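Local coordinates for protein putative transcriptional regulator (Clostridium difficile, PDB 3QI7) that is of unknown function but has a periplasmic-binding-protein-like fold, is probably a lipoprotein and may bind a small ligand such as a sugar, at residues V88-V93 / E320-D325; G99-L104 / S129-V134; P197-E202 / N206-F211; I315-E320 / P334-A339. One frame throughout, in Å; residues are numbered along the deposited sequence. Where two conformers were deposited one is given.

Overall arrangement
Strand 88-94 opens contact 1, which closes far along the chain when the C-terminal end of helix 306-324 packs on that strand. Two smaller loops lie within this one. Contact 2 comes first, joining helix 101-110, which follows the strand, to the end of helix 125-131. Contact 3 comes later, folding the loop after strand 191-196 onto helix 203-223 beside the separate three-stranded sheet, its centre about 46 Å from that of contact 1. Contact 4 crosses contact 1, since residues 315-320 run into 320-325 on helix 306-324, sharing Glu320, while helix 334-345 follows. Contacts 1, 2 and 4 gather round the larger mixed sheet, contact 1 touching both others, while contact 3 lies in the other lobe.

Contact 1. Residues V88-V93 / E320-D325; sequences VQAIVV and EMVKQD
In Val322, CG1 stands anti to the backbone N (chi1 177°) and CG2 anti to the carbonyl carbon, so both methyls of the fork come up against Gln89 on the strand. In Gln89, CG is anti to the carbonyl carbon (chi1 -60°), and the chain bends again at chi2. The amide is thereby carried away, and CB makes the closest side-chain approach to the helix. Val322 CG1 and CG2 each lie 4.0 Å from Gln89 CB, and CG2 is also 4.0 Å from Gln89 O. The neighbouring residue adds a looser touch, Ala90 CB to Val322 CG2 at 4.3 Å.

Successive strand residues usually point to alternate faces. Here both CB atoms face the helix, consistent with a Gln89 psi near -8°, which departs from the extended backbone and breaks that alternation. A small alanine suits a place where Ala318 of helix 306-324 also packs on Ala90 CB. Phe13 and Ile115, from the strands flanking this one, also touch Val322.

No hydrogen bond or charge pair crosses between the segments, so the contact rests on dispersion and the hydrophobic effect, and only the aliphatic root of the Gln89 side chain takes part in it.

Contact 2. Residues G99-L104 / S129-V134; sequences GLLPAL and SQFVDV
Val132 CG2 is the bump at the middle of this contact, pushing into the hollow between Leu101 and Leu104, two leucines spaced three residues apart on one side of helix 101-110. Leu101 CD1 closes one side of the hollow at 3.4 Å from Val132 CG2, tighter than ordinary van der Waals contact. Leu104 CD1 forms the other side, 3.9 Å from the same methyl.

The fit is reciprocal. Leu101 CD1 itself drops into the notch between Val132 CG2 and Phe131 CB, the latter 3.9 Å away. With CG anti to the backbone N (chi1 -172°), the leucine reaches across even though its first bond does not aim at the partner. Its second methyl, CD2, meets the Phe131 ring obliquely near CD2 of the ring, and the two side chains cross at about a right angle. A branched Leu101 suits the place, since one methyl fills the notch while the other meets the ring; Val132 offers a single methyl, CG2, to both leucines.

Beside the apolar patch a water joins the backbones. It donates to Phe131 O at 2.6 Å and, weakly, to Leu104 O, thereby serving a carbonyl where helix 125-131 is ending.

Leu104 also packs on Ile91 and Val93 of strand 88-94, and both Leu104 and Val132 touch Thr116 of strand 115-118. Asp133 makes a salt bridge to Lys108. Helix 101-110, the crossover of a beta-alpha-beta unit, is thus wedged against the end of helix 125-131, just where the chain enters parallel strand 134-137.

Contact 3. Residues P197-E202 / N206-F211; sequences PNINTE and NKVKQF
The Phe211 ring carries Pro197 CD over one of its faces, 3.7 Å above the plane and offset toward the rim on the CG side. This is a CH-pi contact, with CD 4.0 Å from the ring centroid and 23° off the ring normal. Proline suits the place because its CD hydrogens, next to the ring nitrogen, are somewhat polarised. The same phenylalanine also touches Val194 and Thr196 of the preceding strand.

One turn earlier on the helix, Val208 CG2 fits under the loop, 3.4 Å from Pro197 O and 3.7 Å from Ile199 CG1. Ile199 approaches at about a right angle. Val208 CG1 is anti to the backbone N (chi1 169°), which puts CG2 anti to the carbonyl carbon, facing the loop.

At the helix start a water replaces a direct backbone link. Glu202 O and Asn206 N are 4.2 Å apart; the water donates to Glu202 O at 2.7 Å and accepts from Asn206 N at 2.9 Å. Asp204 accepts the backbone N-H groups of Asn200 and Thr201.

This is the strand-to-helix turn of a beta-alpha-beta unit: helix 203-223 passes over central strand 159-164 from strand 191-196 to strand 228-231 in the Rossmann-like 2-1-3 parallel sheet.

Contact 4. Residues I315-E320 / P334-A339; sequences IYLATE and PDYLEA
Leu317 reaches from helix 306-324 to Tyr336 and Leu337 of helix 334-345 in a nearly orthogonal alpha-alpha packing. The axes of the two segments approach to 12.5 Å with 108° between their N-to-C directions, so the backbones stay well apart and long side chains must span the gap.

Leucine suits this job because each methyl can find its own partner. CD1 comes at the edge of the Tyr336 ring, close to the ring plane, 4.0 Å from CE1. CD2 meets Leu337 CD2 at 3.7 Å, the two leucines crossing at about a right angle. The chi1 of Leu317, -149°, is well off staggered, perhaps the price of reaching both. Beyond the pair, Leu337 touches Phe351, while Ala318 turns to Val15; helix 306-324 thus lies between strand 13-19 and helix 334-345, which itself packs on strand 349-353 of the same sheet.

The tyrosine, whose CG is anti to its backbone N, reaches over and crosses Glu320 at a slant, its OH 4.0 Å from Glu320 CG. Carboxylate and ring are turned 52° against each other, and the acid does not meet the hydroxyl directly. Instead a water sits at the ring's edge, in its plane, joining the two: it donates to Glu320 OE2 at 3.0 Å and makes a short hydrogen bond to Tyr336 OH at 2.5 Å.

Contact 1. Residues V88-V93 / E320-D325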
loop_
_atom_site.group_PDB
_atom_site.type_symbol
_atom_site.label_atom_id
_atom_site.label_comp_id
_atom_site.label_asym_id
_atom_site.label_seq_id
_atom_site.Cartn_x
_atom_site.Cartn_y
_atom_site.Cartn_z
ATOM N N VAL A 88 11.796 -22.704 8.890
ATOM C CA VAL A 88 11.699 -21.347 8.345
ATOM C C VAL A 88 12.692 -21.176 7.203
ATOM O O VAL A 88 13.922 -21.221 7.405
ATOM C CB VAL A 88 11.923 -20.247 9.430
ATOM C CG1 VAL A 88 11.960 -18.820 8.799
ATOM C CG2 VAL A 88 10.823 -20.310 10.491
ATOM N N GLN A 89 12.138 -20.992 5.998
ATOM C CA GLN A 89 12.922 -20.830 4.789
ATOM C C GLN A 89 12.790 -19.444 4.137
ATOM O O GLN A 89 13.542 -19.136 3.207
ATOM C CB GLN A 89 12.554 -21.921 3.789
ATOM C CG GLN A 89 12.812 -23.329 4.291
ATOM C CD GLN A 89 14.290 -23.605 4.487
ATOM O OE1 GLN A 89 15.125 -22.958 3.863
ATOM N NE2 GLN A 89 14.623 -24.559 5.361
ATOM N N ALA A 90 11.872 -18.605 4.632
ATOM C CA ALA A 90 11.806 -17.227 4.180
ATOM C C ALA A 90 11.217 -16.347 5.278
ATOM O O ALA A 90 10.396 -16.807 6.092
ATOM C CB ALA A 90 10.980 -17.120 2.876
ATOM N N ILE A 91 11.671 -15.097 5.319
ATOM C CA ILE A 91 11.098 -14.093 6.219
ATOM C C ILE A 91 10.636 -12.863 5.432
ATOM O O ILE A 91 11.432 -12.235 4.737
ATOM C CB ILE A 91 12.093 -13.649 7.326
ATOM C CG1 ILE A 91 12.585 -14.855 8.135
ATOM C CG2 ILE A 91 11.425 -12.641 8.260
ATOM C CD1 ILE A 91 13.739 -14.529 9.086
ATOM N N VAL A 92 9.348 -12.534 5.566
ATOM C CA VAL A 92 8.748 -11.349 5.006
ATOM C C VAL A 92 8.452 -10.384 6.162
ATOM O O VAL A 92 7.833 -10.767 7.151
ATOM C CB VAL A 92 7.411 -11.702 4.250
ATOM C CG1 VAL A 92 6.697 -10.442 3.746
ATOM C CG2 VAL A 92 7.678 -12.694 3.093
ATOM N N VAL A 93 8.887 -9.138 6.030
ATOM C CA VAL A 93 8.608 -8.099 7.014
ATOM C C VAL A 93 7.754 -6.997 6.367
ATOM O O VAL A 93 8.111 -6.475 5.319
ATOM C CB VAL A 93 9.928 -7.508 7.564
ATOM C CG1 VAL A 93 9.624 -6.362 8.527
ATOM C CG2 VAL A 93 10.769 -8.578 8.236
ATOM N N GLU A 320 7.028 -19.369 -3.932
ATOM C CA GLU A 320 7.463 -19.790 -5.256
ATOM C C GLU A 320 8.973 -19.954 -5.271
ATOM O O GLU A 320 9.514 -20.895 -5.876
ATOM C CB GLU A 320 7.042 -18.756 -6.297
ATOM C CG GLU A 320 7.502 -19.015 -7.738
ATOM C CD GLU A 320 6.676 -20.061 -8.465
ATOM O OE1 GLU A 320 5.574 -20.386 -7.992
ATOM O OE2 GLU A 320 7.142 -20.543 -9.532
HETATM N N MSE A 321 9.650 -19.006 -4.625
HETATM C CA MSE A 321 11.112 -19.013 -4.602
HETATM C C MSE A 321 11.636 -20.242 -3.867
HETATM O O MSE A 321 12.618 -20.854 -4.307
HETATM C CB MSE A 321 11.654 -17.719 -3.946
HETATM C CG MSE A 321 11.534 -16.490 -4.831
HETATM SE SE MSE A 321 11.996 -14.833 -3.850
HETATM C CE MSE A 321 13.943 -14.998 -4.187
ATOM N N VAL A 322 11.017 -20.579 -2.738
ATOM C CA VAL A 322 11.435 -21.755 -1.972
ATOM C C VAL A 322 11.100 -23.037 -2.763
ATOM O O VAL A 322 11.959 -23.876 -2.938
ATOM C CB VAL A 322 10.830 -21.798 -0.536
ATOM C CG1 VAL A 322 11.257 -23.086 0.171
ATOM C CG2 VAL A 322 11.284 -20.564 0.286
ATOM N N LYS A 323 9.893 -23.146 -3.302
ATOM C CA LYS A 323 9.535 -24.340 -4.085
ATOM C C LYS A 323 10.418 -24.541 -5.310
ATOM O O LYS A 323 10.761 -25.680 -5.640
ATOM C CB LYS A 323 8.052 -24.342 -4.488
ATOM C CG LYS A 323 7.145 -24.801 -3.379
ATOM C CD LYS A 323 5.669 -24.613 -3.745
ATOM C CE LYS A 323 4.774 -25.346 -2.770
ATOM N NZ LYS A 323 3.348 -25.048 -3.037
ATOM N N GLN A 324 10.813 -23.455 -5.965
ATOM C CA GLN A 324 11.561 -23.546 -7.218
ATOM C C GLN A 324 13.078 -23.290 -7.044
ATOM O O GLN A 324 13.814 -23.284 -8.026
ATOM C CB GLN A 324 10.981 -22.567 -8.249
ATOM C CG GLN A 324 9.500 -22.754 -8.578
ATOM C CD GLN A 324 9.204 -24.057 -9.302
ATOM O OE1 GLN A 324 10.093 -24.687 -9.861
ATOM N NE2 GLN A 324 7.946 -24.462 -9.297
ATOM N N ASP A 325 13.536 -23.081 -5.808
ATOM C CA ASP A 325 14.946 -22.766 -5.563
ATOM C C ASP A 325 15.424 -21.546 -6.383
ATOM O O ASP A 325 16.416 -21.618 -7.111
ATOM C CB ASP A 325 15.812 -24.014 -5.876
ATOM C CG ASP A 325 17.266 -23.847 -5.469
ATOM O OD1 ASP A 325 17.574 -23.069 -4.527
ATOM O OD2 ASP A 325 18.092 -24.512 -6.107
#

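Contact 2. Residues G99-L104 / S129-V134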
loop_
_atom_site.group_PDB
_atom_site.type_symbol
_atom_site.label_atom_id
_atom_site.label_comp_id
_atom_site.label_asym_id
_atom_site.label_seq_id
_atom_site.Cartn_x
_atom_site.Cartn_y
_atom_site.Cartn_z
ATOM N N GLY A 99 13.810 0.468 11.431
ATOM C CA GLY A 99 14.448 -0.029 12.627
ATOM C C GLY A 99 14.781 -1.503 12.628
ATOM O O GLY A 99 15.619 -1.935 13.430
ATOM N N LEU A 100 14.135 -2.292 11.759
ATOM C CA LEU A 100 14.241 -3.747 11.869
ATOM C C LEU A 100 15.366 -4.327 11.003
ATOM O O LEU A 100 15.688 -5.524 11.098
ATOM C CB LEU A 100 12.896 -4.411 11.540
ATOM C CG LEU A 100 11.728 -3.972 12.439
ATOM C CD1 LEU A 100 10.383 -4.467 11.858
ATOM C CD2 LEU A 100 11.916 -4.442 13.908
ATOM N N LEU A 101 16.000 -3.491 10.196
ATOM C CA LEU A 101 17.045 -3.992 9.300
ATOM C C LEU A 101 18.151 -4.801 10.001
ATOM O O LEU A 101 18.537 -5.865 9.493
ATOM C CB LEU A 101 17.637 -2.853 8.454
ATOM C CG LEU A 101 18.609 -3.232 7.332
ATOM C CD1 LEU A 101 18.026 -4.283 6.394
ATOM C CD2 LEU A 101 18.994 -1.975 6.551
ATOM N N PRO A 102 18.653 -4.336 11.181
ATOM C CA PRO A 102 19.696 -5.151 11.835
ATOM C C PRO A 102 19.256 -6.579 12.104
ATOM O O PRO A 102 20.086 -7.499 12.036
ATOM C CB PRO A 102 19.985 -4.403 13.152
ATOM C CG PRO A 102 19.603 -2.967 12.850
ATOM C CD PRO A 102 18.372 -3.109 11.955
ATOM N N ALA A 103 17.963 -6.769 12.362
ATOM C CA ALA A 103 17.432 -8.100 12.603
ATOM C C ALA A 103 17.661 -9.018 11.397
ATOM O O ALA A 103 18.053 -10.182 11.552
ATOM C CB ALA A 103 15.928 -8.039 12.949
ATOM N N LEU A 104 17.391 -8.498 10.198
ATOM C CA LEU A 104 17.522 -9.304 9.001
ATOM C C LEU A 104 18.991 -9.536 8.625
ATOM O O LEU A 104 19.324 -10.572 8.045
ATOM C CB LEU A 104 16.740 -8.683 7.848
ATOM C CG LEU A 104 15.211 -8.648 8.057
ATOM C CD1 LEU A 104 14.516 -7.977 6.907
ATOM C CD2 LEU A 104 14.623 -10.016 8.267
ATOM N N SER A 129 18.387 -2.480 -0.049
ATOM C CA SER A 129 18.850 -3.184 -1.248
ATOM C C SER A 129 20.114 -3.995 -0.958
ATOM O O SER A 129 20.258 -5.136 -1.441
ATOM C CB SER A 129 19.109 -2.199 -2.391
ATOM O OG SER A 129 19.738 -2.842 -3.494
ATOM N N GLN A 130 21.027 -3.404 -0.182
ATOM C CA GLN A 130 22.303 -4.044 0.157
ATOM C C GLN A 130 22.074 -5.286 1.023
ATOM O O GLN A 130 22.694 -6.310 0.806
ATOM C CB GLN A 130 23.230 -3.048 0.887
ATOM C CG GLN A 130 24.711 -3.479 0.979
ATOM C CD GLN A 130 25.594 -2.485 1.746
ATOM O OE1 GLN A 130 25.231 -1.330 1.956
ATOM N NE2 GLN A 130 26.758 -2.947 2.161
ATOM N N PHE A 131 21.162 -5.189 1.995
ATOM C CA PHE A 131 21.117 -6.207 3.086
ATOM C C PHE A 131 19.909 -7.144 3.098
ATOM O O PHE A 131 19.906 -8.105 3.865
ATOM C CB PHE A 131 21.233 -5.517 4.459
ATOM C CG PHE A 131 22.531 -4.787 4.659
ATOM C CD1 PHE A 131 23.728 -5.472 4.660
ATOM C CD2 PHE A 131 22.547 -3.404 4.836
ATOM C CE1 PHE A 131 24.935 -4.790 4.835
ATOM C CE2 PHE A 131 23.740 -2.715 5.008
ATOM C CZ PHE A 131 24.936 -3.407 5.012
ATOM N N VAL A 132 18.901 -6.863 2.275
ATOM C CA VAL A 132 17.690 -7.699 2.193
ATOM C C VAL A 132 17.564 -8.229 0.770
ATOM O O VAL A 132 17.798 -7.482 -0.202
ATOM C CB VAL A 132 16.425 -6.880 2.608
ATOM C CG1 VAL A 132 15.155 -7.727 2.509
ATOM C CG2 VAL A 132 16.603 -6.277 4.027
ATOM N N ASP A 133 17.205 -9.508 0.609
ATOM C CA ASP A 133 17.227 -10.134 -0.737
ATOM C C ASP A 133 16.267 -9.489 -1.778
ATOM O O ASP A 133 16.688 -9.183 -2.886
ATOM C CB ASP A 133 16.910 -11.643 -0.665
ATOM C CG ASP A 133 17.884 -12.416 0.203
ATOM O OD1 ASP A 133 19.083 -12.084 0.178
ATOM O OD2 ASP A 133 17.448 -13.380 0.909
ATOM N N VAL A 134 14.979 -9.347 -1.423
ATOM C CA VAL A 134 13.931 -8.781 -2.304
ATOM C C VAL A 134 13.222 -7.667 -1.555
ATOM O O VAL A 134 12.874 -7.827 -0.389
ATOM C CB VAL A 134 12.902 -9.843 -2.749
ATOM C CG1 VAL A 134 11.850 -9.231 -3.699
ATOM C CG2 VAL A 134 13.612 -11.019 -3.424
HETATM O O HOH W 1 18.583 -9.970 5.045
#

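Contact 3. Residues P197-E202 / N206-F211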
loop_
_atom_site.group_PDB
_atom_site.type_symbol
_atom_site.label_atom_id
_atom_site.label_comp_id
_atom_site.label_asym_id
_atom_site.label_seq_id
_atom_site.Cartn_x
_atom_site.Cartn_y
_atom_site.Cartn_z
ATOM N N PRO A 197 -4.956 23.877 7.925
ATOM C CA PRO A 197 -4.471 24.077 9.304
ATOM C C PRO A 197 -3.754 22.841 9.868
ATOM O O PRO A 197 -4.208 21.708 9.679
ATOM C CB PRO A 197 -5.755 24.362 10.103
ATOM C CG PRO A 197 -6.731 24.875 9.097
ATOM C CD PRO A 197 -6.396 24.170 7.795
ATOM N N ASN A 198 -2.643 23.084 10.552
ATOM C CA ASN A 198 -1.930 22.050 11.276
ATOM C C ASN A 198 -2.825 21.407 12.311
ATOM O O ASN A 198 -3.586 22.091 12.989
ATOM C CB ASN A 198 -0.699 22.622 11.996
ATOM C CG ASN A 198 0.439 22.910 11.058
ATOM O OD1 ASN A 198 0.596 22.271 10.031
ATOM N ND2 ASN A 198 1.263 23.860 11.429
ATOM N N ILE A 199 -2.737 20.090 12.425
ATOM C CA ILE A 199 -3.527 19.361 13.399
ATOM C C ILE A 199 -2.626 19.099 14.596
ATOM O O ILE A 199 -1.766 18.222 14.550
ATOM C CB ILE A 199 -4.077 18.069 12.817
ATOM C CG1 ILE A 199 -4.966 18.405 11.602
ATOM C CG2 ILE A 199 -4.860 17.280 13.892
ATOM C CD1 ILE A 199 -5.633 17.207 10.919
ATOM N N ASN A 200 -2.775 19.903 15.642
ATOM C CA ASN A 200 -1.981 19.708 16.856
ATOM C C ASN A 200 -2.766 19.035 17.980
ATOM O O ASN A 200 -2.187 18.346 18.817
ATOM C CB ASN A 200 -1.393 21.042 17.312
ATOM C CG ASN A 200 -0.370 21.585 16.321
ATOM O OD1 ASN A 200 -0.456 22.737 15.883
ATOM N ND2 ASN A 200 0.590 20.740 15.937
ATOM N N THR A 201 -4.077 19.261 17.997
ATOM C CA THR A 201 -4.986 18.620 18.942
ATOM C C THR A 201 -6.214 18.133 18.168
ATOM O O THR A 201 -6.366 18.432 16.975
ATOM C CB THR A 201 -5.435 19.607 20.039
ATOM O OG1 THR A 201 -6.342 20.564 19.477
ATOM C CG2 THR A 201 -4.228 20.337 20.678
ATOM N N GLU A 202 -7.094 17.394 18.845
ATOM C CA GLU A 202 -8.329 16.903 18.214
ATOM C C GLU A 202 -9.255 18.068 17.819
ATOM O O GLU A 202 -9.991 17.980 16.845
ATOM C CB GLU A 202 -9.054 15.949 19.163
ATOM C CG GLU A 202 -10.248 15.189 18.576
ATOM C CD GLU A 202 -9.841 13.988 17.740
ATOM O OE1 GLU A 202 -8.630 13.716 17.605
ATOM O OE2 GLU A 202 -10.747 13.318 17.216
ATOM N N ASN A 206 -11.923 19.445 13.461
ATOM C CA ASN A 206 -13.121 20.125 12.971
ATOM C C ASN A 206 -12.794 21.456 12.253
ATOM O O ASN A 206 -13.535 21.872 11.362
ATOM C CB ASN A 206 -14.163 20.364 14.083
ATOM C CG ASN A 206 -15.078 19.147 14.323
ATOM O OD1 ASN A 206 -15.350 18.322 13.418
ATOM N ND2 ASN A 206 -15.585 19.053 15.550
ATOM N N LYS A 207 -11.709 22.126 12.653
ATOM C CA LYS A 207 -11.236 23.328 11.952
ATOM C C LYS A 207 -10.792 22.933 10.533
ATOM O O LYS A 207 -11.147 23.598 9.550
ATOM C CB LYS A 207 -10.100 24.020 12.724
ATOM C CG LYS A 207 -10.509 24.571 14.088
ATOM C CD LYS A 207 -9.334 25.285 14.771
ATOM C CE LYS A 207 -9.805 26.318 15.790
ATOM N NZ LYS A 207 -10.737 25.736 16.801
ATOM N N VAL A 208 -10.051 21.832 10.416
ATOM C CA VAL A 208 -9.654 21.333 9.108
ATOM C C VAL A 208 -10.861 20.980 8.212
ATOM O O VAL A 208 -10.929 21.395 7.043
ATOM C CB VAL A 208 -8.723 20.116 9.224
ATOM C CG1 VAL A 208 -8.531 19.436 7.833
ATOM C CG2 VAL A 208 -7.391 20.543 9.867
ATOM N N LYS A 209 -11.802 20.217 8.766
ATOM C CA LYS A 209 -13.068 19.932 8.093
ATOM C C LYS A 209 -13.769 21.194 7.588
ATOM O O LYS A 209 -14.162 21.254 6.428
ATOM C CB LYS A 209 -14.001 19.163 9.026
ATOM C CG LYS A 209 -15.335 18.828 8.390
ATOM C CD LYS A 209 -16.268 18.155 9.381
ATOM C CE LYS A 209 -15.992 16.668 9.510
ATOM N NZ LYS A 209 -17.005 16.112 10.470
ATOM N N GLN A 210 -13.928 22.201 8.442
ATOM C CA GLN A 210 -14.581 23.458 8.014
ATOM C C GLN A 210 -13.779 24.168 6.935
ATOM O O GLN A 210 -14.336 24.690 5.973
ATOM C CB GLN A 210 -14.825 24.423 9.179
ATOM C CG GLN A 210 -15.886 23.921 10.141
ATOM C CD GLN A 210 -16.545 25.016 10.970
ATOM O OE1 GLN A 210 -16.726 24.867 12.191
ATOM N NE2 GLN A 210 -16.932 26.116 10.308
ATOM N N PHE A 211 -12.462 24.173 7.098
ATOM C CA PHE A 211 -11.582 24.796 6.128
ATOM C C PHE A 211 -11.753 24.120 4.750
ATOM O O PHE A 211 -11.918 24.812 3.701
ATOM C CB PHE A 211 -10.123 24.721 6.595
ATOM C CG PHE A 211 -9.152 25.321 5.614
ATOM C CD1 PHE A 211 -8.645 24.560 4.573
ATOM C CD2 PHE A 211 -8.769 26.665 5.714
ATOM C CE1 PHE A 211 -7.772 25.115 3.655
ATOM C CE2 PHE A 211 -7.891 27.221 4.797
ATOM C CZ PHE A 211 -7.406 26.460 3.766
HETATM O O HOH W 2 -12.566 18.466 16.086
#

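Contact 4. Residues I315-E320 / P334-A339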
loop_
_atom_site.group_PDB
_atom_site.type_symbol
_atom_site.label_atom_id
_atom_site.label_comp_id
_atom_site.label_asym_id
_atom_site.label_seq_id
_atom_site.Cartn_x
_atom_site.Cartn_y
_atom_site.Cartn_z
ATOM N N ILE A 315 4.462 -12.843 0.141
ATOM C CA ILE A 315 4.249 -14.242 0.583
ATOM C C ILE A 315 4.245 -15.227 -0.619
ATOM O O ILE A 315 4.894 -16.273 -0.573
ATOM C CB ILE A 315 2.958 -14.368 1.422
ATOM C CG1 ILE A 315 3.121 -13.594 2.741
ATOM C CG2 ILE A 315 2.618 -15.852 1.697
ATOM C CD1 ILE A 315 1.814 -13.199 3.362
ATOM N N TYR A 316 3.508 -14.891 -1.674
ATOM C CA TYR A 316 3.422 -15.734 -2.871
ATOM C C TYR A 316 4.782 -15.892 -3.527
ATOM O O TYR A 316 5.125 -16.979 -4.001
ATOM C CB TYR A 316 2.436 -15.155 -3.905
ATOM C CG TYR A 316 0.956 -15.364 -3.610
ATOM C CD1 TYR A 316 0.457 -16.586 -3.184
ATOM C CD2 TYR A 316 0.066 -14.345 -3.792
ATOM C CE1 TYR A 316 -0.924 -16.767 -2.929
ATOM C CE2 TYR A 316 -1.285 -14.506 -3.539
ATOM C CZ TYR A 316 -1.778 -15.716 -3.114
ATOM O OH TYR A 316 -3.129 -15.822 -2.873
ATOM N N LEU A 317 5.573 -14.816 -3.546
ATOM C CA LEU A 317 6.906 -14.839 -4.140
ATOM C C LEU A 317 7.833 -15.725 -3.324
ATOM O O LEU A 317 8.571 -16.554 -3.886
ATOM C CB LEU A 317 7.479 -13.411 -4.193
ATOM C CG LEU A 317 8.431 -12.972 -5.291
ATOM C CD1 LEU A 317 8.049 -13.495 -6.690
ATOM C CD2 LEU A 317 8.470 -11.430 -5.255
ATOM N N ALA A 318 7.837 -15.518 -2.006
ATOM C CA ALA A 318 8.664 -16.338 -1.118
ATOM C C ALA A 318 8.356 -17.825 -1.334
ATOM O O ALA A 318 9.251 -18.635 -1.527
ATOM C CB ALA A 318 8.447 -15.956 0.355
ATOM N N THR A 319 7.081 -18.186 -1.303
ATOM C CA THR A 319 6.661 -19.588 -1.534
ATOM C C THR A 319 7.180 -20.151 -2.871
ATOM O O THR A 319 7.722 -21.270 -2.940
ATOM C CB THR A 319 5.124 -19.695 -1.454
ATOM O OG1 THR A 319 4.713 -19.262 -0.154
ATOM C CG2 THR A 319 4.642 -21.141 -1.710
ATOM N N GLU A 320 7.028 -19.369 -3.932
ATOM C CA GLU A 320 7.463 -19.790 -5.256
ATOM C C GLU A 320 8.973 -19.954 -5.271
ATOM O O GLU A 320 9.514 -20.895 -5.876
ATOM C CB GLU A 320 7.042 -18.756 -6.297
ATOM C CG GLU A 320 7.502 -19.015 -7.738
ATOM C CD GLU A 320 6.676 -20.061 -8.465
ATOM O OE1 GLU A 320 5.574 -20.386 -7.992
ATOM O OE2 GLU A 320 7.142 -20.543 -9.532
ATOM N N PRO A 334 11.132 -6.340 -13.680
ATOM C CA PRO A 334 9.747 -5.841 -13.843
ATOM C C PRO A 334 8.806 -6.779 -14.614
ATOM O O PRO A 334 7.658 -6.986 -14.174
ATOM C CB PRO A 334 9.947 -4.551 -14.640
ATOM C CG PRO A 334 11.298 -4.114 -14.288
ATOM C CD PRO A 334 12.105 -5.347 -14.172
ATOM N N ASP A 335 9.272 -7.361 -15.720
ATOM C CA ASP A 335 8.432 -8.284 -16.522
ATOM C C ASP A 335 8.052 -9.534 -15.740
ATOM O O ASP A 335 6.891 -9.958 -15.760
ATOM C CB ASP A 335 9.098 -8.686 -17.850
ATOM C CG ASP A 335 9.130 -7.537 -18.879
ATOM O OD1 ASP A 335 8.311 -6.578 -18.784
ATOM O OD2 ASP A 335 9.995 -7.606 -19.782
ATOM N N TYR A 336 9.003 -10.087 -15.005
ATOM C CA TYR A 336 8.723 -11.236 -14.160
ATOM C C TYR A 336 7.658 -10.927 -13.101
ATOM O O TYR A 336 6.690 -11.670 -12.933
ATOM C CB TYR A 336 10.010 -11.761 -13.500
ATOM C CG TYR A 336 9.735 -12.973 -12.665
ATOM C CD1 TYR A 336 9.268 -12.844 -11.364
ATOM C CD2 TYR A 336 9.890 -14.254 -13.192
ATOM C CE1 TYR A 336 8.971 -13.951 -10.600
ATOM C CE2 TYR A 336 9.604 -15.373 -12.429
ATOM C CZ TYR A 336 9.131 -15.208 -11.142
ATOM O OH TYR A 336 8.843 -16.282 -10.358
ATOM N N LEU A 337 7.827 -9.810 -12.397
ATOM C CA LEU A 337 6.918 -9.454 -11.303
ATOM C C LEU A 337 5.517 -9.033 -11.790
ATOM O O LEU A 337 4.496 -9.335 -11.135
ATOM C CB LEU A 337 7.566 -8.352 -10.456
ATOM C CG LEU A 337 8.803 -8.777 -9.687
ATOM C CD1 LEU A 337 9.635 -7.561 -9.268
ATOM C CD2 LEU A 337 8.403 -9.653 -8.497
ATOM N N GLU A 338 5.454 -8.379 -12.943
ATOM C CA GLU A 338 4.178 -8.051 -13.563
ATOM C C GLU A 338 3.428 -9.312 -14.001
ATOM O O GLU A 338 2.216 -9.437 -13.745
ATOM C CB GLU A 338 4.376 -7.057 -14.724
ATOM C CG GLU A 338 4.803 -5.697 -14.200
ATOM C CD GLU A 338 5.293 -4.728 -15.264
ATOM O OE1 GLU A 338 4.911 -4.860 -16.460
ATOM O OE2 GLU A 338 6.062 -3.826 -14.869
ATOM N N ALA A 339 4.122 -10.243 -14.642
ATOM C CA ALA A 339 3.463 -11.488 -15.052
ATOM C C ALA A 339 2.989 -12.283 -13.828
ATOM O O ALA A 339 1.882 -12.835 -13.836
ATOM C CB ALA A 339 4.401 -12.338 -15.962
HETATM O O HOH W 3 8.807 -18.614 -11.142
#